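Local coordinates for protein ORF10 (Moritella marina, PDB 6RIW) that forms the ketosynthase-chain length factor didomain of a polyunsaturated fatty acid synthase and probably carries out the 3-oxoacyl-carrier-protein synthase step of chain extension, at residues G583-L586 and E587-Q590; C549-P552 and Q553-M556; A100-A104 and G105-S109. All blocks are in the same frame, centred on the assembly; numbering follows the deposited sequence.

Contact 1: residues G583-L586 and E587-Q590; sequences GMEL and ELHQ
Leu-586 O accepts twice from His-589: ND1 at 2.8 Å lies near the carbonyl plane, with the oxygen at the ring edge, whereas the amide N, at 3.2 Å, comes from above that plane. The ND1 bond, with the hydrogen bond of NE2 to Ser-129 OG at the other side of the ring, holds the imidazole's rotation. A further main-chain bond joins Leu-588 N to Glu-585 O. The carboxylate of Glu-585 reaches forward to the amide of Glu-587, OE2 using its anti lone pair on N at 3.0 Å in a nearly straight bond (166°). The bend at chi2 (50°) turns it there.

The bonds from Leu-588 and His-589 span three residues, a 3-10 turn leading from the loop after strand 576-581 into helix 589-595 of the second of the two thiolase-like ketosynthase halves.

Charge also gathers here: Glu-585 OE2 stands 4.3 Å from Glu-587 OE1, a like-charge approach probably eased by the salt bridge of Glu-587 to Arg-505. Apolar contact comes from Met-584, which crosses the histidine side chain at about a right angle, its CE 3.5 Å from His-589 CE1 and 4.2 Å from Leu-588 CB.

Contact 2: residues C549-P552 and Q553-M556; sequences CLIP and QQLM
Ile-551 O receives Leu-555 N at 3.3 Å, the donor lying in the carbonyl plane, and this is the opening i to i+4 bond of helix 552-567. Ile-551 is the N-cap residue; its aliphatic side chain has no polar atom to offer the first-turn amides. Its carbonyl also takes a weak bond from Gln-554 N. With CG1 set between the backbone N and the carbonyl carbon (chi1 63°), the side chain runs alongside that of Gln-553, and CD1 comes within 3.9 Å of Gln-553 CB.

Pro-552 fills the first helical position, where a residue without an amide hydrogen costs the helix no bond. Its CB points away from the residues that follow, and its side chain touches Leu-695.

Leu-555 turns back one helical turn toward the incoming chain. Its CG packs 4.1 Å from Leu-550 CB, and Leu-555 CD1 lies 4.2 Å from Cys-549 SG; the branch that does so also lies against the carbonyl oxygen of Leu-550. Beyond these partners, Leu-555 touches Ile-535 and Ile-910, so the helix start is packed against strands 532-536 and 907-911. On another side, Gln-554 OE1 is held by Arg-648 of helix 642-653. Pro-552 O then accepts Met-556 N at 2.8 Å in a nearly straight bond (169°), while Met-556 CG sits 3.2 Å from the same oxygen.

Contact 3: residues A100-A104 and G105-S109; sequences ALTDA and GYWGS
A single carbonyl oxygen, that of Leu-101, gathers three successive N-H groups. Tyr-106 N makes the strong bond, 2.9 Å long and nearly straight (170°), whereas Gly-105 N and Trp-107 N add weak ones. Gly-105 N also bonds weakly to Thr-102 O, at 3.2 Å. The pair Tyr-106 N to Leu-101 O and Gly-105 N to Thr-102 O makes the Schellman motif that ends helix 88-104, with Gly-105 as the C-prime residue. Its positive phi (90°) calls for glycine, since a CB would clash with Ala-104 O. A type II turn from Tyr-106 to Ser-109 follows at once, Gly-108 again having positive phi.

Side chains close back over the reversal. Trp-107 has CG anti to its amide nitrogen (chi1 -174°), which swings the indole beside the last helical turn. There it meets Leu-101 at about a right angle: Leu-101 CB approaches the indole edge, near its plane, 3.8 Å from Trp-107 CE3, and Leu-101 CD1 touches CE3 and CZ3. Thr-102 OG1, already bonded to Lys-98 O, lies 3.5 Å from Trp-107 CB. With an alanine in place of Trp-107, Leu-101 would probably lose this aromatic neighbour and a gap would open along its side. Tyr-106 sends its ring the other way round the turn, with Ala-104 CB at the edge, 3.9 Å from CD2, and its hydroxyl bonded to Asp-279.

The helix end itself lies against two strands, Leu-101 and Ala-104 both touching Val-267 of strand 259-270 and Ala-104 also reaching Val-7 of strand 4-12, before the chain leads on to strand 115-120.

Contacts 1 and 2 are buried and belong to the second ketosynthase-like half, whereas contact 3 lies at the surface of the first, about 35 and 43 Å from them between centres. The two buried contacts touch: Gln-553 NE2 probably bonds to Gly-583 O at 3.2 Å, and Ile-551 CD1 packs on Glu-585 CG. Both lead into helices, but contact 1 spends carboxylate and imidazole groups on backbone atoms, and its His-589 also reaches helix 129-148 of the first half, while contact 2 relies on proline and aliphatic packing. Contact 3 ends a helix instead, through glycine and aromatic side chains.

Contact 1: residues G583-L586 and E587-Q590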
loop_
_atom_site.group_PDB
_atom_site.type_symbol
_atom_site.label_atom_id
_atom_site.label_comp_id
_atom_site.label_asym_id
_atom_site.label_seq_id
_atom_site.Cartn_x
_atom_site.Cartn_y
_atom_site.Cartn_z
ATOM N N GLY A 583 -4.854 4.620 -1.357
ATOM C CA GLY A 583 -5.303 3.414 -0.702
ATOM C C GLY A 583 -5.632 2.398 -1.786
ATOM O O GLY A 583 -5.474 2.670 -2.982
ATOM N N MET A 584 -6.087 1.221 -1.366
ATOM C CA MET A 584 -6.294 0.191 -2.386
ATOM C C MET A 584 -7.409 0.603 -3.343
ATOM O O MET A 584 -8.359 1.306 -2.972
ATOM C CB MET A 584 -6.578 -1.186 -1.757
ATOM C CG MET A 584 -7.887 -1.360 -1.025
ATOM S SD MET A 584 -8.394 -3.139 -0.935
ATOM C CE MET A 584 -8.592 -3.515 -2.622
ATOM N N GLU A 585 -7.246 0.225 -4.603
ATOM C CA GLU A 585 -8.329 0.316 -5.572
ATOM C C GLU A 585 -9.370 -0.720 -5.181
ATOM O O GLU A 585 -9.143 -1.921 -5.349
ATOM C CB GLU A 585 -7.793 0.057 -6.977
ATOM C CG GLU A 585 -8.871 0.029 -8.070
ATOM C CD GLU A 585 -9.786 1.249 -8.014
ATOM O OE1 GLU A 585 -9.391 2.318 -8.553
ATOM O OE2 GLU A 585 -10.907 1.137 -7.445
ATOM N N LEU A 586 -10.481 -0.264 -4.615
ATOM C CA LEU A 586 -11.515 -1.193 -4.178
ATOM C C LEU A 586 -12.116 -1.983 -5.336
ATOM O O LEU A 586 -12.660 -3.076 -5.103
ATOM C CB LEU A 586 -12.589 -0.414 -3.434
ATOM C CG LEU A 586 -12.113 0.283 -2.134
ATOM C CD1 LEU A 586 -13.237 1.184 -1.593
ATOM C CD2 LEU A 586 -11.691 -0.738 -1.074
ATOM N N GLU A 587 -12.038 -1.464 -6.582
ATOM C CA GLU A 587 -12.520 -2.235 -7.730
ATOM C C GLU A 587 -11.706 -3.501 -7.973
ATOM O O GLU A 587 -12.141 -4.362 -8.756
ATOM C CB GLU A 587 -12.548 -1.374 -9.009
ATOM C CG GLU A 587 -13.572 -0.241 -8.927
ATOM C CD GLU A 587 -13.716 0.528 -10.246
ATOM O OE1 GLU A 587 -12.856 0.377 -11.146
ATOM O OE2 GLU A 587 -14.690 1.293 -10.373
ATOM N N LEU A 588 -10.564 -3.665 -7.302
ATOM C CA LEU A 588 -9.826 -4.917 -7.428
ATOM C C LEU A 588 -10.617 -6.139 -6.957
ATOM O O LEU A 588 -10.267 -7.271 -7.335
ATOM C CB LEU A 588 -8.506 -4.831 -6.645
ATOM C CG LEU A 588 -7.431 -3.875 -7.205
ATOM C CD1 LEU A 588 -6.199 -3.932 -6.308
ATOM C CD2 LEU A 588 -7.087 -4.229 -8.633
ATOM N N HIS A 589 -11.652 -5.947 -6.132
ATOM C CA HIS A 589 -12.500 -7.063 -5.718
ATOM C C HIS A 589 -13.291 -7.640 -6.881
ATOM O O HIS A 589 -13.775 -8.772 -6.783
ATOM C CB HIS A 589 -13.446 -6.617 -4.592
ATOM C CG HIS A 589 -12.711 -6.241 -3.339
ATOM N ND1 HIS A 589 -12.387 -4.937 -3.030
ATOM C CD2 HIS A 589 -12.209 -7.005 -2.336
ATOM C CE1 HIS A 589 -11.714 -4.909 -1.886
ATOM N NE2 HIS A 589 -11.606 -6.149 -1.435
ATOM N N GLN A 590 -13.408 -6.895 -7.984
ATOM C CA GLN A 590 -14.125 -7.421 -9.136
ATOM C C GLN A 590 -13.405 -8.608 -9.757
ATOM O O GLN A 590 -14.051 -9.432 -10.406
ATOM C CB GLN A 590 -14.332 -6.308 -10.174
ATOM C CG GLN A 590 -15.263 -5.218 -9.674
ATOM C CD GLN A 590 -15.250 -3.989 -10.562
ATOM O OE1 GLN A 590 -14.820 -4.059 -11.703
ATOM N NE2 GLN A 590 -15.735 -2.860 -10.042
#

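Contact 2: residues C549-P552 and Q553-M556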
loop_
_atom_site.group_PDB
_atom_site.type_symbol
_atom_site.label_atom_id
_atom_site.label_comp_id
_atom_site.label_asym_id
_atom_site.label_seq_id
_atom_site.Cartn_x
_atom_site.Cartn_y
_atom_site.Cartn_z
ATOM N N CYS A 549 -4.974 -3.695 -20.698
ATOM C CA CYS A 549 -4.737 -2.302 -20.367
ATOM C C CYS A 549 -4.489 -2.154 -18.868
ATOM O O CYS A 549 -4.980 -2.948 -18.061
ATOM C CB CYS A 549 -5.937 -1.459 -20.787
ATOM S SG CYS A 549 -5.642 0.309 -20.816
ATOM N N LEU A 550 -3.719 -1.132 -18.499
ATOM C CA LEU A 550 -3.531 -0.822 -17.082
ATOM C C LEU A 550 -4.798 -0.196 -16.501
ATOM O O LEU A 550 -5.517 0.536 -17.181
ATOM C CB LEU A 550 -2.351 0.134 -16.885
ATOM C CG LEU A 550 -1.045 -0.126 -17.639
ATOM C CD1 LEU A 550 0.016 0.846 -17.121
ATOM C CD2 LEU A 550 -0.581 -1.567 -17.456
ATOM N N ILE A 551 -5.068 -0.469 -15.224
ATOM C CA ILE A 551 -6.289 0.058 -14.615
ATOM C C ILE A 551 -6.199 1.583 -14.515
ATOM O O ILE A 551 -5.092 2.148 -14.458
ATOM C CB ILE A 551 -6.569 -0.579 -13.238
ATOM C CG1 ILE A 551 -5.459 -0.248 -12.219
ATOM C CG2 ILE A 551 -6.774 -2.095 -13.374
ATOM C CD1 ILE A 551 -5.888 -0.486 -10.727
ATOM N N PRO A 552 -7.333 2.282 -14.486
ATOM C CA PRO A 552 -7.294 3.758 -14.458
ATOM C C PRO A 552 -6.593 4.345 -13.250
ATOM O O PRO A 552 -6.019 5.429 -13.384
ATOM C CB PRO A 552 -8.782 4.143 -14.491
ATOM C CG PRO A 552 -9.444 2.994 -15.191
ATOM C CD PRO A 552 -8.688 1.765 -14.760
ATOM N N GLN A 553 -6.584 3.674 -12.084
ATOM C CA GLN A 553 -5.844 4.220 -10.937
ATOM C C GLN A 553 -4.389 4.523 -11.307
ATOM O O GLN A 553 -3.847 5.583 -10.963
ATOM C CB GLN A 553 -5.895 3.255 -9.740
ATOM C CG GLN A 553 -5.235 3.842 -8.448
ATOM C CD GLN A 553 -5.024 2.816 -7.341
ATOM O OE1 GLN A 553 -4.482 1.732 -7.572
ATOM N NE2 GLN A 553 -5.427 3.168 -6.117
ATOM N N GLN A 554 -3.741 3.604 -12.022
ATOM C CA GLN A 554 -2.340 3.816 -12.373
ATOM C C GLN A 554 -2.193 4.810 -13.523
ATOM O O GLN A 554 -1.304 5.665 -13.491
ATOM C CB GLN A 554 -1.683 2.477 -12.699
ATOM C CG GLN A 554 -1.647 1.549 -11.462
ATOM C CD GLN A 554 -0.412 0.636 -11.405
ATOM O OE1 GLN A 554 0.324 0.485 -12.390
ATOM N NE2 GLN A 554 -0.187 0.019 -10.235
ATOM N N LEU A 555 -3.074 4.750 -14.525
ATOM C CA LEU A 555 -2.953 5.689 -15.643
ATOM C C LEU A 555 -3.175 7.129 -15.189
ATOM O O LEU A 555 -2.466 8.044 -15.625
ATOM C CB LEU A 555 -3.956 5.325 -16.738
ATOM C CG LEU A 555 -3.662 3.977 -17.392
ATOM C CD1 LEU A 555 -4.836 3.517 -18.221
ATOM C CD2 LEU A 555 -2.414 4.089 -18.233
ATOM N N MET A 556 -4.176 7.349 -14.332
ATOM C CA MET A 556 -4.443 8.697 -13.834
ATOM C C MET A 556 -3.257 9.249 -13.065
ATOM O O MET A 556 -2.898 10.422 -13.239
ATOM C CB MET A 556 -5.677 8.714 -12.937
ATOM C CG MET A 556 -6.963 8.460 -13.659
ATOM S SD MET A 556 -7.707 9.999 -14.216
ATOM C CE MET A 556 -8.186 10.740 -12.657
#

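Contact 3: residues A100-A104 and G105-S109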
loop_
_atom_site.group_PDB
_atom_site.type_symbol
_atom_site.label_atom_id
_atom_site.label_comp_id
_atom_site.label_asym_id
_atom_site.label_seq_id
_atom_site.Cartn_x
_atom_site.Cartn_y
_atom_site.Cartn_z
ATOM N N ALA A 100 6.941 -7.563 20.002
ATOM C CA ALA A 100 8.191 -6.826 19.854
ATOM C C ALA A 100 8.356 -5.797 20.960
ATOM O O ALA A 100 9.452 -5.646 21.504
ATOM C CB ALA A 100 8.268 -6.152 18.479
ATOM N N LEU A 101 7.288 -5.064 21.299
ATOM C CA LEU A 101 7.392 -4.090 22.382
ATOM C C LEU A 101 7.620 -4.783 23.721
ATOM O O LEU A 101 8.409 -4.310 24.550
ATOM C CB LEU A 101 6.137 -3.224 22.424
ATOM C CG LEU A 101 6.187 -2.144 21.341
ATOM C CD1 LEU A 101 4.871 -1.414 21.309
ATOM C CD2 LEU A 101 7.339 -1.185 21.606
ATOM N N THR A 102 6.965 -5.920 23.936
ATOM C CA THR A 102 7.185 -6.664 25.172
ATOM C C THR A 102 8.605 -7.212 25.225
ATOM O O THR A 102 9.247 -7.192 26.281
ATOM C CB THR A 102 6.149 -7.783 25.287
ATOM O OG1 THR A 102 4.842 -7.194 25.307
ATOM C CG2 THR A 102 6.351 -8.562 26.586
ATOM N N ASP A 103 9.122 -7.673 24.084
ATOM C CA ASP A 103 10.516 -8.100 24.001
ATOM C C ASP A 103 11.465 -6.968 24.372
ATOM O O ASP A 103 12.447 -7.180 25.099
ATOM C CB ASP A 103 10.828 -8.597 22.588
ATOM C CG ASP A 103 12.196 -9.225 22.488
ATOM O OD1 ASP A 103 12.509 -10.057 23.354
ATOM O OD2 ASP A 103 12.962 -8.904 21.550
ATOM N N ALA A 104 11.200 -5.758 23.876
ATOM C CA ALA A 104 12.084 -4.638 24.176
ATOM C C ALA A 104 11.889 -4.094 25.581
ATOM O O ALA A 104 12.751 -3.355 26.065
ATOM C CB ALA A 104 11.882 -3.509 23.162
ATOM N N GLY A 105 10.779 -4.426 26.230
ATOM C CA GLY A 105 10.518 -3.956 27.573
ATOM C C GLY A 105 9.776 -2.647 27.643
ATOM O O GLY A 105 9.886 -1.942 28.650
ATOM N N TYR A 106 9.014 -2.294 26.600
ATOM C CA TYR A 106 8.347 -1.000 26.533
ATOM C C TYR A 106 6.843 -1.112 26.321
ATOM O O TYR A 106 6.184 -0.084 26.124
ATOM C CB TYR A 106 8.972 -0.130 25.432
ATOM C CG TYR A 106 10.348 0.352 25.830
ATOM C CD1 TYR A 106 10.497 1.450 26.677
ATOM C CD2 TYR A 106 11.490 -0.310 25.404
ATOM C CE1 TYR A 106 11.757 1.882 27.073
ATOM C CE2 TYR A 106 12.765 0.113 25.800
ATOM C CZ TYR A 106 12.887 1.208 26.633
ATOM O OH TYR A 106 14.135 1.633 27.037
ATOM N N TRP A 107 6.272 -2.309 26.393
ATOM C CA TRP A 107 4.820 -2.425 26.316
ATOM C C TRP A 107 4.168 -1.619 27.436
ATOM O O TRP A 107 4.460 -1.833 28.618
ATOM C CB TRP A 107 4.397 -3.884 26.396
ATOM C CG TRP A 107 2.912 -4.055 26.179
ATOM C CD1 TRP A 107 1.977 -4.410 27.112
ATOM C CD2 TRP A 107 2.198 -3.830 24.954
ATOM N NE1 TRP A 107 0.725 -4.434 26.535
ATOM C CE2 TRP A 107 0.833 -4.077 25.215
ATOM C CE3 TRP A 107 2.583 -3.443 23.662
ATOM C CZ2 TRP A 107 -0.151 -3.967 24.224
ATOM C CZ3 TRP A 107 1.598 -3.331 22.675
ATOM C CH2 TRP A 107 0.250 -3.593 22.967
ATOM N N GLY A 108 3.292 -0.684 27.073
ATOM C CA GLY A 108 2.617 0.125 28.071
ATOM C C GLY A 108 3.450 1.226 28.696
ATOM O O GLY A 108 3.026 1.816 29.701
ATOM N N SER A 109 4.612 1.534 28.127
ATOM C CA SER A 109 5.512 2.550 28.651
ATOM C C SER A 109 5.094 3.953 28.217
ATOM O O SER A 109 4.563 4.161 27.119
ATOM C CB SER A 109 6.940 2.246 28.176
ATOM O OG SER A 109 7.838 3.301 28.457
#